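Side-chain contacts in uncharacterized protein (PDB 3MFN), which is of unknown function, a mainly helical member of the DUF5618 family whose assembly holds two copies of the chain: residues E33-A38 with I144-V149; R40-A45 with Q140-I145; W97-L102 with T112-Y117. All blocks are in the same frame, centred on the assembly; numbering follows the deposited sequence. Where two conformers were deposited one is given.

Interaction 1 (E33-A38 with I144-V149); sequences EAVIEA and IIIDWV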
ATOM      1  N   GLU A  33      27.002  13.421   0.393  1.00 41.79           N
ATOM      2  CA  GLU A  33      25.835  14.263   0.175  1.00 39.97           C
ATOM      3  C   GLU A  33      24.909  13.642  -0.933  1.00 38.27           C
ATOM      4  O   GLU A  33      23.981  14.298  -1.460  1.00 36.94           O
ATOM      5  CB  GLU A  33      26.289  15.597  -0.297  1.00 40.35           C
ATOM      6  CG  GLU A  33      27.049  15.549  -1.596  1.00 42.37           C
ATOM      7  CD  GLU A  33      28.280  16.437  -1.513  1.00 43.56           C
ATOM      8  OE1 GLU A  33      29.432  15.908  -1.362  1.00 42.98           O
ATOM      9  OE2 GLU A  33      28.049  17.669  -1.532  1.00 45.60           O
ATOM     10  N   ALA A  34      25.226  12.414  -1.327  1.00 35.15           N
ATOM     11  CA  ALA A  34      24.232  11.484  -1.840  1.00 33.82           C
ATOM     12  C   ALA A  34      23.014  11.431  -0.910  1.00 32.25           C
ATOM     13  O   ALA A  34      21.886  11.417  -1.379  1.00 32.39           O
ATOM     14  CB  ALA A  34      24.838  10.096  -1.967  1.00 33.44           C
ATOM     15  N   VAL A  35      23.237  11.382   0.404  1.00 30.56           N
ATOM     16  CA  VAL A  35      22.133  11.378   1.384  1.00 29.55           C
ATOM     17  C   VAL A  35      21.261  12.650   1.306  1.00 29.56           C
ATOM     18  O   VAL A  35      20.012  12.600   1.360  1.00 28.68           O
ATOM     19  CB  VAL A  35      22.702  11.190   2.806  1.00 30.35           C
ATOM     20  CG1 VAL A  35      21.706  11.552   3.862  1.00 31.12           C
ATOM     21  CG2 VAL A  35      23.150   9.762   2.991  1.00 28.59           C
ATOM     22  N   ILE A  36      21.916  13.798   1.138  1.00 28.75           N
ATOM     23  CA  ILE A  36      21.201  15.059   1.022  1.00 28.12           C
ATOM     24  C   ILE A  36      20.344  15.111  -0.229  1.00 27.47           C
ATOM     25  O   ILE A  36      19.182  15.524  -0.185  1.00 26.89           O
ATOM     26  CB  ILE A  36      22.182  16.196   1.054  1.00 28.36           C
ATOM     27  CG1 ILE A  36      22.625  16.398   2.519  1.00 30.35           C
ATOM     28  CG2 ILE A  36      21.591  17.493   0.457  1.00 28.33           C
ATOM     29  CD1 ILE A  36      23.457  15.252   3.136  1.00 31.51           C
ATOM     30  N   GLU A  37      20.920  14.711  -1.345  1.00 26.45           N
ATOM     31  CA  GLU A  37      20.205  14.700  -2.608  1.00 27.13           C
ATOM     32  C   GLU A  37      18.954  13.734  -2.542  1.00 25.98           C
ATOM     33  O   GLU A  37      17.875  14.122  -2.993  1.00 24.63           O
ATOM     34  CB  GLU A  37      21.182  14.392  -3.750  1.00 27.73           C
ATOM     35  CG  GLU A  37      20.582  14.115  -5.126  1.00 31.18           C
ATOM     36  CD  GLU A  37      20.213  15.390  -5.917  1.00 34.35           C
ATOM     37  OE1 GLU A  37      20.058  16.465  -5.311  1.00 36.34           O
ATOM     38  OE2 GLU A  37      20.051  15.290  -7.154  1.00 35.51           O
ATOM     39  N   ALA A  38      19.101  12.563  -1.903  1.00 24.09           N
ATOM     40  CA  ALA A  38      18.002  11.645  -1.636  1.00 23.64           C
ATOM     41  C   ALA A  38      16.862  12.330  -0.912  1.00 23.91           C
ATOM     42  O   ALA A  38      15.691  12.184  -1.303  1.00 23.91           O
ATOM     43  CB  ALA A  38      18.483  10.424  -0.855  1.00 23.24           C
ATOM     44  N   ILE A 144      13.471   6.154   6.645  1.00 24.82           N
ATOM     45  CA  ILE A 144      14.165   5.118   7.387  1.00 23.80           C
ATOM     46  C   ILE A 144      15.300   4.532   6.588  1.00 23.34           C
ATOM     47  O   ILE A 144      16.410   4.328   7.101  1.00 23.56           O
ATOM     48  CB  ILE A 144      13.227   3.987   7.891  1.00 24.72           C
ATOM     49  CG1 ILE A 144      12.412   4.449   9.103  1.00 26.69           C
ATOM     50  CG2 ILE A 144      14.048   2.775   8.333  1.00 22.95           C
ATOM     51  CD1 ILE A 144      11.254   3.433   9.500  1.00 29.44           C
ATOM     52  N   ILE A 145      15.044   4.283   5.323  1.00 23.53           N
ATOM     53  CA  ILE A 145      16.058   3.698   4.452  1.00 23.77           C
ATOM     54  C   ILE A 145      17.168   4.706   4.180  1.00 23.16           C
ATOM     55  O   ILE A 145      18.346   4.360   4.155  1.00 22.85           O
ATOM     56  CB  ILE A 145      15.482   3.246   3.069  1.00 23.91           C
ATOM     57  CG1 ILE A 145      14.452   2.129   3.233  1.00 24.19           C
ATOM     58  CG2 ILE A 145      16.627   2.779   2.178  1.00 24.20           C
ATOM     59  CD1 ILE A 145      15.025   0.856   3.930  1.00 21.37           C
ATOM     60  N   ILE A 146      16.809   5.966   3.970  1.00 23.41           N
ATOM     61  CA  ILE A 146      17.852   6.965   3.695  1.00 22.28           C
ATOM     62  C   ILE A 146      18.729   7.151   4.936  1.00 22.69           C
ATOM     63  O   ILE A 146      19.945   7.254   4.805  1.00 21.73           O
ATOM     64  CB  ILE A 146      17.277   8.281   3.214  1.00 23.37           C
ATOM     65  CG1 ILE A 146      16.618   8.063   1.850  1.00 22.24           C
ATOM     66  CG2 ILE A 146      18.416   9.325   3.202  1.00 20.71           C
ATOM     67  CD1 ILE A 146      15.687   9.135   1.324  1.00 24.39           C
ATOM     68  N   ASP A 147      18.136   7.158   6.124  1.00 22.83           N
ATOM     69  CA  ASP A 147      18.916   7.311   7.350  1.00 24.32           C
ATOM     70  C   ASP A 147      19.795   6.098   7.571  1.00 24.05           C
ATOM     71  O   ASP A 147      20.920   6.225   8.044  1.00 25.16           O
ATOM     72  CB  ASP A 147      18.025   7.457   8.583  1.00 25.27           C
ATOM     73  CG  ASP A 147      17.246   8.756   8.617  1.00 29.61           C
ATOM     74  OD1 ASP A 147      17.468   9.706   7.795  1.00 35.57           O
ATOM     75  OD2 ASP A 147      16.367   8.822   9.507  1.00 36.39           O
ATOM     76  N   TRP A 148      19.298   4.914   7.234  1.00 24.05           N
ATOM     77  CA  TRP A 148      20.115   3.709   7.369  1.00 23.22           C
ATOM     78  C   TRP A 148      21.401   3.837   6.524  1.00 22.70           C
ATOM     79  O   TRP A 148      22.518   3.559   6.996  1.00 22.39           O
ATOM     80  CB  TRP A 148      19.294   2.485   6.946  1.00 24.21           C
ATOM     81  CG  TRP A 148      20.050   1.213   6.975  1.00 24.06           C
ATOM     82  CD1 TRP A 148      20.242   0.399   8.054  1.00 27.57           C
ATOM     83  CD2 TRP A 148      20.695   0.565   5.869  1.00 25.76           C
ATOM     84  NE1 TRP A 148      20.956  -0.726   7.681  1.00 24.87           N
ATOM     85  CE2 TRP A 148      21.239  -0.647   6.349  1.00 23.90           C
ATOM     86  CE3 TRP A 148      20.819   0.862   4.502  1.00 27.29           C
ATOM     87  CZ2 TRP A 148      21.957  -1.524   5.534  1.00 24.50           C
ATOM     88  CZ3 TRP A 148      21.536  -0.026   3.683  1.00 25.05           C
ATOM     89  CH2 TRP A 148      22.100  -1.203   4.215  1.00 23.15           C
ATOM     90  N   VAL A 149      21.251   4.274   5.283  1.00 21.68           N
ATOM     91  CA  VAL A 149      22.391   4.561   4.398  1.00 21.63           C
ATOM     92  C   VAL A 149      23.344   5.578   5.003  1.00 23.46           C
ATOM     93  O   VAL A 149      24.535   5.287   5.172  1.00 22.76           O
ATOM     94  CB  VAL A 149      21.923   5.037   3.003  1.00 21.96           C
ATOM     95  CG1 VAL A 149      23.075   5.592   2.189  1.00 20.25           C
ATOM     96  CG2 VAL A 149      21.225   3.857   2.242  1.00 18.06           C
TER

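Interaction 2 (R40-A45 with Q140-I145); sequences RYLNNA and QRAEII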
ATOM      1  N   ARG A  40      16.359  15.563  -0.894  1.00 22.27           N
ATOM      2  CA  ARG A  40      15.787  16.545  -1.787  0.60 23.29           C
ATOM      3  C   ARG A  40      14.694  15.910  -2.655  1.00 21.63           C
ATOM      4  O   ARG A  40      13.672  16.524  -2.875  1.00 23.28           O
ATOM      5  CB  ARG A  40      16.860  17.257  -2.604  0.60 23.47           C
ATOM      6  CG  ARG A  40      17.818  18.140  -1.740  0.60 29.11           C
ATOM      7  CD  ARG A  40      17.049  19.081  -0.804  0.60 35.20           C
ATOM      8  NE  ARG A  40      16.091  19.917  -1.541  0.60 37.53           N
ATOM      9  CZ  ARG A  40      16.275  21.195  -1.862  0.60 38.10           C
ATOM     10  NH1 ARG A  40      15.334  21.819  -2.565  0.60 38.03           N
ATOM     11  NH2 ARG A  40      17.386  21.848  -1.497  0.60 38.07           N
ATOM     12  N   TYR A  41      14.898  14.675  -3.111  1.00 21.51           N
ATOM     13  CA  TYR A  41      13.892  13.961  -3.915  1.00 20.57           C
ATOM     14  C   TYR A  41      12.645  13.726  -3.057  1.00 19.44           C
ATOM     15  O   TYR A  41      11.509  13.938  -3.504  1.00 16.76           O
ATOM     16  CB  TYR A  41      14.402  12.606  -4.419  1.00 20.02           C
ATOM     17  CG  TYR A  41      15.273  12.570  -5.645  1.00 21.80           C
ATOM     18  CD1 TYR A  41      14.844  11.940  -6.786  1.00 20.77           C
ATOM     19  CD2 TYR A  41      16.570  13.088  -5.647  1.00 27.34           C
ATOM     20  CE1 TYR A  41      15.624  11.842  -7.903  1.00 19.58           C
ATOM     21  CE2 TYR A  41      17.418  12.996  -6.825  1.00 26.32           C
ATOM     22  CZ  TYR A  41      16.906  12.367  -7.940  1.00 20.64           C
ATOM     23  OH  TYR A  41      17.601  12.188  -9.102  1.00 19.57           O
ATOM     24  N   LEU A  42      12.852  13.244  -1.841  1.00 18.26           N
ATOM     25  CA  LEU A  42      11.725  12.970  -0.944  1.00 18.65           C
ATOM     26  C   LEU A  42      10.906  14.196  -0.634  1.00 18.90           C
ATOM     27  O   LEU A  42       9.673  14.155  -0.695  1.00 18.07           O
ATOM     28  CB  LEU A  42      12.208  12.305   0.339  1.00 20.56           C
ATOM     29  CG  LEU A  42      11.194  11.703   1.298  1.00 24.61           C
ATOM     30  CD1 LEU A  42      10.208  10.712   0.618  1.00 26.16           C
ATOM     31  CD2 LEU A  42      11.948  10.993   2.481  1.00 27.05           C
ATOM     32  N   ASN A  43      11.569  15.294  -0.300  1.00 17.60           N
ATOM     33  CA  ASN A  43      10.865  16.529  -0.004  1.00 18.75           C
ATOM     34  C   ASN A  43      10.244  17.166  -1.195  1.00 18.32           C
ATOM     35  O   ASN A  43       9.123  17.754  -1.097  1.00 17.84           O
ATOM     36  CB  ASN A  43      11.785  17.506   0.740  1.00 19.48           C
ATOM     37  CG  ASN A  43      12.091  16.992   2.167  1.00 24.12           C
ATOM     38  OD1 ASN A  43      11.179  16.458   2.835  1.00 27.43           O
ATOM     39  ND2 ASN A  43      13.337  17.111   2.612  1.00 27.91           N
ATOM     40  N   ASN A  44      10.897  17.027  -2.347  1.00 17.62           N
ATOM     41  CA  ASN A  44      10.246  17.469  -3.584  0.60 18.18           C
ATOM     42  C   ASN A  44       8.959  16.723  -3.767  1.00 17.78           C
ATOM     43  O   ASN A  44       7.964  17.305  -4.114  1.00 18.06           O
ATOM     44  CB  ASN A  44      11.119  17.243  -4.834  0.60 18.24           C
ATOM     45  CG  ASN A  44      12.182  18.303  -5.036  0.60 19.38           C
ATOM     46  OD1 ASN A  44      12.857  18.274  -6.050  0.60 26.24           O
ATOM     47  ND2 ASN A  44      12.331  19.230  -4.117  0.60 16.42           N
ATOM     48  N   ALA A  45       9.000  15.403  -3.570  1.00 18.31           N
ATOM     49  CA  ALA A  45       7.827  14.564  -3.662  1.00 18.22           C
ATOM     50  C   ALA A  45       6.698  15.014  -2.723  1.00 19.17           C
ATOM     51  O   ALA A  45       5.529  15.059  -3.108  1.00 17.18           O
ATOM     52  CB  ALA A  45       8.168  13.067  -3.406  1.00 17.70           C
ATOM     53  N   GLN A 140       7.618   7.734   5.585  1.00 23.20           N
ATOM     54  CA  GLN A 140       8.396   7.417   6.792  0.70 24.07           C
ATOM     55  C   GLN A 140       9.338   6.250   6.531  1.00 22.43           C
ATOM     56  O   GLN A 140      10.453   6.274   6.969  1.00 21.15           O
ATOM     57  CB  GLN A 140       7.508   7.082   8.019  0.70 24.97           C
ATOM     58  CG  GLN A 140       6.746   8.307   8.641  0.70 28.60           C
ATOM     59  CD  GLN A 140       5.419   7.939   9.332  0.70 31.45           C
ATOM     60  OE1 GLN A 140       4.455   8.718   9.306  0.70 34.63           O
ATOM     61  NE2 GLN A 140       5.375   6.781   9.953  0.70 34.20           N
ATOM     62  N   ARG A 141       8.869   5.223   5.808  1.00 23.32           N
ATOM     63  CA  ARG A 141       9.703   4.030   5.502  1.00 21.84           C
ATOM     64  C   ARG A 141      10.907   4.438   4.637  1.00 21.80           C
ATOM     65  O   ARG A 141      12.034   4.009   4.888  1.00 22.51           O
ATOM     66  CB  ARG A 141       8.914   2.952   4.786  1.00 22.58           C
ATOM     67  CG  ARG A 141       7.693   2.472   5.527  1.00 23.72           C
ATOM     68  CD  ARG A 141       8.007   1.645   6.720  1.00 24.88           C
ATOM     69  NE  ARG A 141       6.747   1.243   7.334  1.00 26.38           N
ATOM     70  CZ  ARG A 141       6.171   1.879   8.352  1.00 28.16           C
ATOM     71  NH1 ARG A 141       6.705   2.988   8.861  1.00 28.72           N
ATOM     72  NH2 ARG A 141       5.033   1.432   8.840  1.00 25.79           N
ATOM     73  N   ALA A 142      10.658   5.319   3.683  1.00 21.60           N
ATOM     74  CA  ALA A 142      11.669   5.897   2.790  1.00 22.13           C
ATOM     75  C   ALA A 142      12.722   6.670   3.589  1.00 22.93           C
ATOM     76  O   ALA A 142      13.886   6.472   3.359  1.00 22.67           O
ATOM     77  CB  ALA A 142      11.030   6.809   1.802  1.00 21.62           C
ATOM     78  N   GLU A 143      12.334   7.530   4.539  1.00 24.09           N
ATOM     79  CA  GLU A 143      13.316   8.226   5.354  0.60 24.62           C
ATOM     80  C   GLU A 143      14.107   7.251   6.227  1.00 24.26           C
ATOM     81  O   GLU A 143      15.268   7.463   6.508  1.00 24.39           O
ATOM     82  CB  GLU A 143      12.650   9.306   6.222  0.60 25.72           C
ATOM     83  CG  GLU A 143      13.625  10.128   7.041  0.60 27.29           C
ATOM     84  CD  GLU A 143      14.304  11.263   6.234  0.60 31.57           C
ATOM     85  OE1 GLU A 143      13.945  11.497   5.052  0.60 33.67           O
ATOM     86  OE2 GLU A 143      15.159  11.969   6.819  0.60 33.00           O
ATOM     87  N   ILE A 144      13.471   6.154   6.645  1.00 24.82           N
ATOM     88  CA  ILE A 144      14.165   5.118   7.387  1.00 23.80           C
ATOM     89  C   ILE A 144      15.300   4.532   6.588  1.00 23.34           C
ATOM     90  O   ILE A 144      16.410   4.328   7.101  1.00 23.56           O
ATOM     91  CB  ILE A 144      13.227   3.987   7.891  1.00 24.72           C
ATOM     92  CG1 ILE A 144      12.412   4.449   9.103  1.00 26.69           C
ATOM     93  CG2 ILE A 144      14.048   2.775   8.333  1.00 22.95           C
ATOM     94  CD1 ILE A 144      11.254   3.433   9.500  1.00 29.44           C
ATOM     95  N   ILE A 145      15.044   4.283   5.323  1.00 23.53           N
ATOM     96  CA  ILE A 145      16.058   3.698   4.452  1.00 23.77           C
ATOM     97  C   ILE A 145      17.168   4.706   4.180  1.00 23.16           C
ATOM     98  O   ILE A 145      18.346   4.360   4.155  1.00 22.85           O
ATOM     99  CB  ILE A 145      15.482   3.246   3.069  1.00 23.91           C
ATOM    100  CG1 ILE A 145      14.452   2.129   3.233  1.00 24.19           C
ATOM    101  CG2 ILE A 145      16.627   2.779   2.178  1.00 24.20           C
ATOM    102  CD1 ILE A 145      15.025   0.856   3.930  1.00 21.37           C
TER

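Interaction 3 (W97-L102 with T112-Y117); sequences WYKSNL and TFVSVY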
ATOM      1  N   TRP A  97      17.894  -6.520  -7.490  1.00 26.28           N
ATOM      2  CA  TRP A  97      19.225  -6.122  -7.139  1.00 25.66           C
ATOM      3  C   TRP A  97      19.239  -5.423  -5.780  1.00 24.77           C
ATOM      4  O   TRP A  97      20.101  -5.704  -4.933  1.00 25.92           O
ATOM      5  CB  TRP A  97      19.808  -5.251  -8.222  1.00 25.60           C
ATOM      6  CG  TRP A  97      21.219  -5.010  -8.037  1.00 29.47           C
ATOM      7  CD1 TRP A  97      22.263  -5.875  -8.359  1.00 28.95           C
ATOM      8  CD2 TRP A  97      21.812  -3.874  -7.445  1.00 31.22           C
ATOM      9  NE1 TRP A  97      23.439  -5.327  -8.011  1.00 30.13           N
ATOM     10  CE2 TRP A  97      23.207  -4.094  -7.449  1.00 30.45           C
ATOM     11  CE3 TRP A  97      21.307  -2.689  -6.890  1.00 30.56           C
ATOM     12  CZ2 TRP A  97      24.114  -3.156  -6.969  1.00 30.42           C
ATOM     13  CZ3 TRP A  97      22.206  -1.774  -6.384  1.00 32.00           C
ATOM     14  CH2 TRP A  97      23.607  -2.026  -6.423  1.00 33.38           C
ATOM     15  N   TYR A  98      18.283  -4.555  -5.508  1.00 23.40           N
ATOM     16  CA  TYR A  98      18.277  -3.850  -4.204  1.00 23.43           C
ATOM     17  C   TYR A  98      17.940  -4.824  -3.106  1.00 23.28           C
ATOM     18  O   TYR A  98      18.578  -4.812  -2.044  1.00 22.26           O
ATOM     19  CB  TYR A  98      17.306  -2.651  -4.188  1.00 23.68           C
ATOM     20  CG  TYR A  98      17.716  -1.624  -5.217  1.00 22.41           C
ATOM     21  CD1 TYR A  98      18.667  -0.709  -4.921  1.00 22.07           C
ATOM     22  CD2 TYR A  98      17.188  -1.619  -6.474  1.00 22.47           C
ATOM     23  CE1 TYR A  98      19.069   0.214  -5.834  1.00 23.98           C
ATOM     24  CE2 TYR A  98      17.594  -0.698  -7.408  1.00 20.86           C
ATOM     25  CZ  TYR A  98      18.519   0.223  -7.071  1.00 22.59           C
ATOM     26  OH  TYR A  98      18.993   1.173  -7.971  1.00 24.68           O
ATOM     27  N   LYS A  99      17.002  -5.717  -3.360  1.00 24.25           N
ATOM     28  CA  LYS A  99      16.599  -6.688  -2.286  1.00 25.07           C
ATOM     29  C   LYS A  99      17.724  -7.662  -1.893  1.00 25.88           C
ATOM     30  O   LYS A  99      17.956  -7.959  -0.700  1.00 25.17           O
ATOM     31  CB  LYS A  99      15.378  -7.480  -2.750  1.00 25.57           C
ATOM     32  CG  LYS A  99      14.070  -6.590  -2.804  1.00 27.04           C
ATOM     33  CD  LYS A  99      12.890  -7.258  -3.562  1.00 28.55           C
ATOM     34  CE  LYS A  99      12.406  -8.540  -2.916  1.00 35.79           C
ATOM     35  NZ  LYS A  99      11.493  -9.390  -3.775  1.00 36.41           N
ATOM     36  N   SER A 100      18.411  -8.199  -2.885  1.00 27.05           N
ATOM     37  CA  SER A 100      19.433  -9.196  -2.569  1.00 28.60           C
ATOM     38  C   SER A 100      20.614  -8.484  -1.871  1.00 27.98           C
ATOM     39  O   SER A 100      21.157  -9.020  -0.906  1.00 27.57           O
ATOM     40  CB  SER A 100      19.807 -10.006  -3.817  1.00 29.12           C
ATOM     41  OG  SER A 100      20.749  -9.333  -4.613  1.00 32.97           O
ATOM     42  N   ASN A 101      20.921  -7.225  -2.253  1.00 27.55           N
ATOM     43  CA  ASN A 101      21.929  -6.441  -1.519  1.00 27.56           C
ATOM     44  C   ASN A 101      21.508  -6.148  -0.064  1.00 28.49           C
ATOM     45  O   ASN A 101      22.328  -6.203   0.855  1.00 28.17           O
ATOM     46  CB  ASN A 101      22.345  -5.142  -2.263  1.00 27.50           C
ATOM     47  CG  ASN A 101      23.476  -5.366  -3.250  1.00 26.64           C
ATOM     48  OD1 ASN A 101      24.562  -5.760  -2.865  1.00 32.78           O
ATOM     49  ND2 ASN A 101      23.231  -5.142  -4.505  1.00 26.65           N
ATOM     50  N   LEU A 102      20.222  -5.894   0.158  1.00 29.12           N
ATOM     51  CA  LEU A 102      19.740  -5.617   1.490  1.00 30.16           C
ATOM     52  C   LEU A 102      19.552  -6.886   2.318  1.00 31.53           C
ATOM     53  O   LEU A 102      19.614  -6.838   3.538  1.00 31.46           O
ATOM     54  CB  LEU A 102      18.430  -4.830   1.441  1.00 30.24           C
ATOM     55  CG  LEU A 102      18.506  -3.371   0.946  1.00 29.42           C
ATOM     56  CD1 LEU A 102      17.114  -2.865   0.601  1.00 24.62           C
ATOM     57  CD2 LEU A 102      19.206  -2.500   2.020  1.00 27.83           C
ATOM     58  N   THR A 112      11.490  -3.132   5.235  1.00 20.89           N
ATOM     59  CA  THR A 112      11.206  -1.725   5.097  1.00 20.71           C
ATOM     60  C   THR A 112      11.291  -1.290   3.622  1.00 22.40           C
ATOM     61  O   THR A 112      10.413  -0.551   3.130  1.00 20.64           O
ATOM     62  CB  THR A 112      12.157  -0.853   6.004  1.00 22.10           C
ATOM     63  OG1 THR A 112      11.986  -1.224   7.368  1.00 21.83           O
ATOM     64  CG2 THR A 112      11.927   0.671   5.860  1.00 16.66           C
ATOM     65  N   PHE A 113      12.353  -1.708   2.928  1.00 21.08           N
ATOM     66  CA  PHE A 113      12.499  -1.348   1.541  1.00 20.71           C
ATOM     67  C   PHE A 113      11.384  -1.964   0.690  1.00 20.41           C
ATOM     68  O   PHE A 113      10.896  -1.316  -0.272  1.00 20.00           O
ATOM     69  CB  PHE A 113      13.899  -1.812   0.982  1.00 19.64           C
ATOM     70  CG  PHE A 113      14.034  -1.617  -0.478  1.00 21.08           C
ATOM     71  CD1 PHE A 113      14.204  -0.334  -1.000  1.00 21.44           C
ATOM     72  CD2 PHE A 113      13.883  -2.656  -1.343  1.00 21.07           C
ATOM     73  CE1 PHE A 113      14.286  -0.146  -2.329  1.00 22.15           C
ATOM     74  CE2 PHE A 113      13.957  -2.455  -2.690  1.00 22.45           C
ATOM     75  CZ  PHE A 113      14.144  -1.213  -3.187  1.00 21.33           C
ATOM     76  N   VAL A 114      10.979  -3.194   0.992  1.00 20.13           N
ATOM     77  CA  VAL A 114       9.943  -3.855   0.165  1.00 19.53           C
ATOM     78  C   VAL A 114       8.623  -3.049   0.254  1.00 18.86           C
ATOM     79  O   VAL A 114       7.881  -2.865  -0.757  1.00 19.15           O
ATOM     80  CB  VAL A 114       9.747  -5.359   0.565  1.00 21.61           C
ATOM     81  CG1 VAL A 114       8.532  -6.017  -0.224  1.00 21.32           C
ATOM     82  CG2 VAL A 114      11.033  -6.160   0.254  1.00 20.03           C
ATOM     83  N   SER A 115       8.349  -2.561   1.450  1.00 17.67           N
ATOM     84  CA  SER A 115       7.198  -1.751   1.704  1.00 19.35           C
ATOM     85  C   SER A 115       7.305  -0.428   0.950  1.00 20.73           C
ATOM     86  O   SER A 115       6.337  -0.019   0.316  1.00 21.59           O
ATOM     87  CB  SER A 115       7.032  -1.542   3.211  1.00 20.10           C
ATOM     88  OG  SER A 115       5.740  -1.111   3.525  1.00 20.12           O
ATOM     89  N   VAL A 116       8.474   0.233   1.006  1.00 19.12           N
ATOM     90  CA  VAL A 116       8.717   1.374   0.116  1.00 19.40           C
ATOM     91  C   VAL A 116       8.430   1.098  -1.358  1.00 19.88           C
ATOM     92  O   VAL A 116       7.735   1.887  -2.037  1.00 21.30           O
ATOM     93  CB  VAL A 116      10.132   1.849   0.279  1.00 20.46           C
ATOM     94  CG1 VAL A 116      10.502   2.861  -0.806  1.00 21.91           C
ATOM     95  CG2 VAL A 116      10.336   2.427   1.658  1.00 20.09           C
ATOM     96  N   TYR A 117       8.951  -0.025  -1.858  1.00 19.08           N
ATOM     97  CA  TYR A 117       8.708  -0.473  -3.209  1.00 19.26           C
ATOM     98  C   TYR A 117       7.230  -0.650  -3.488  1.00 18.82           C
ATOM     99  O   TYR A 117       6.702  -0.084  -4.463  1.00 18.74           O
ATOM    100  CB  TYR A 117       9.494  -1.729  -3.484  1.00 18.68           C
ATOM    101  CG  TYR A 117       9.129  -2.460  -4.761  1.00 21.19           C
ATOM    102  CD1 TYR A 117       9.653  -2.089  -5.991  1.00 25.01           C
ATOM    103  CD2 TYR A 117       8.324  -3.561  -4.719  1.00 22.35           C
ATOM    104  CE1 TYR A 117       9.310  -2.803  -7.143  1.00 28.18           C
ATOM    105  CE2 TYR A 117       7.977  -4.242  -5.838  1.00 28.83           C
ATOM    106  CZ  TYR A 117       8.469  -3.881  -7.023  1.00 29.10           C
ATOM    107  OH  TYR A 117       8.065  -4.620  -8.071  1.00 34.86           O
TER

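Interaction 1 (E33-A38 with I144-V149)
I146 fills the space between two antiparallel helices by using both of its branches. Its CG2 methyl lies 4.0 Å from V35 CG1, while its CD1 methyl reaches 3.8 Å from A38 CB, so one isoleucine meets two successive inward positions of the helix that begins at A34. With CG1 set anti to the carbonyl carbon (chi1 -66°), the longer branch runs to A38 and CG2 is left to meet V35. The short helical segments run antiparallel, at 171°, and the V35 and I146 side chains pass alongside one another, pointing opposite ways. A38 suits its place because a bare methyl accepts the isoleucine end, with the axes of the two short segments 10.0 Å apart. Cutting I146 back to an alanine removes both branches, which is likely to leave V35 CG1 and A38 CB without their partner and open a gap between the helices.

Packing thins toward the start of the first helix, where V35 CG2 meets V149 CG1 at a longer 4.2 Å. There E33 holds the N-cap position, and its exposed acid chain lies well away from the partner helix; I36 likewise points its CB away and is exposed. Four buried aliphatic residues thus carry the contact. Helix 63-85 packs beside both partners, taking A34 on H83 and V149 on L81, while I145 and W148 turn to I109 of helix 107-126.

Interaction 2 (R40-A45 with Q140-I145)
L42 lays its two methyls over neighbouring positions of the opposite helix, CD1 on the methyl of A142 and CD2 beside the side chain of E143. The contact belongs to the helical bundle of this chain, joining the first helix, 34-52, to the last, 132-153. At this level the backbones are well separated, with the CA atoms of L42 and A142 8.0 Å apart, so a leucine is long enough to bridge the gap and an alanine opposite leaves room for it. The apolar touch is accordingly light, 4.2 Å between L42 CD1 and A142 CB. The leucine extends across because CG stands anti to the backbone N (chi1 -169°), which carries the fork of methyls away from its own helix.

E143 belongs to the edge of the contact and is partly exposed, as suits a residue with an aliphatic stem and a charged end. Its CG is also anti to the backbone N, but the chain then bends at chi2 (81°), bringing the carboxylate back alongside the leucine. The CB of E143 lies 4.2 Å from L42 CD2, so stem and acid group both border the same methyl. Helix 63-85 lines the buried side, with A73 against L42 and V77 against A142. R141, on another face of the last helix, forms salt bridges to D131 and E133 of the second subunit, so this helix serves the subunit interface as well as the bundle interior. In the conformer described, the closest approach across the two segments is E143 OE1 to L42 CD2, at 3.3 Å.

Interaction 3 (W97-L102 with T112-Y117)
A helical hairpin, formed by helix 95-103 and the start of helix 107-126, holds its two arms together around the ring of F113. The short segments of the two arms run nearly antiparallel, at 165°, with their axes 10.6 Å apart, a gap that a phenylalanine can span. CG of F113 stands anti to the backbone N (chi1 173°), sending the ring across to three residues of the other arm. L102 CD1 presses against the root of the ring, 3.4 Å from F113 CB, and the two side chains cross at about a right angle. Farther out, Y98 CB sits 3.6 Å from F113 CZ; the two rings meet obliquely, with planes at 38°. K99 CG comes in at the ring edge, near its plane, 4.1 Å from F113 CE2.

The same lysine continues outward and lays CE 4.2 Å from V114 CG2, so its methylene chain runs along the partly exposed border of the contact. Tyrosine suits its position by being two-natured: CB serves the apolar contact, while OH hydrogen-bonds to D82 of helix 63-85, and an acetate ion is bound near the side chain. Along the first arm, W97 O accepts from both N101 N and N101 ND2, which arrive from opposite faces of the carbonyl plane, and ND2 also sits over the centre of the W97 ring, 3.1 Å above its plane. F113 packs further on Y74 and L81, and V114 faces V129 of the second subunit. Such interlocking of apolar side chains between sequence-adjacent arms is typical of an antiparallel helical hairpin.

Interactions 1 and 2 are successive levels of one helix pair, 34-52 with 132-153, their centres 8 Å apart and their segments sharing I144 and I145. Interaction 3 lies about 15 Å from the centre of each and is nested within the chain loop that both close. Helix 132-153 takes part in interactions 1 and 2 and reaches interaction 3 with other side chains: W148 CZ3 packs 3.8 Å from L102 CD2, I145 CD1 lies 3.7 Å from T112 CG2, and R141 CB is 3.5 Å from V116 CG2. The first and last helices and the hairpin thus share one apolar interior. No active site is known; the acetate near Y98 in interaction 3 probably came from the crystallisation liquor.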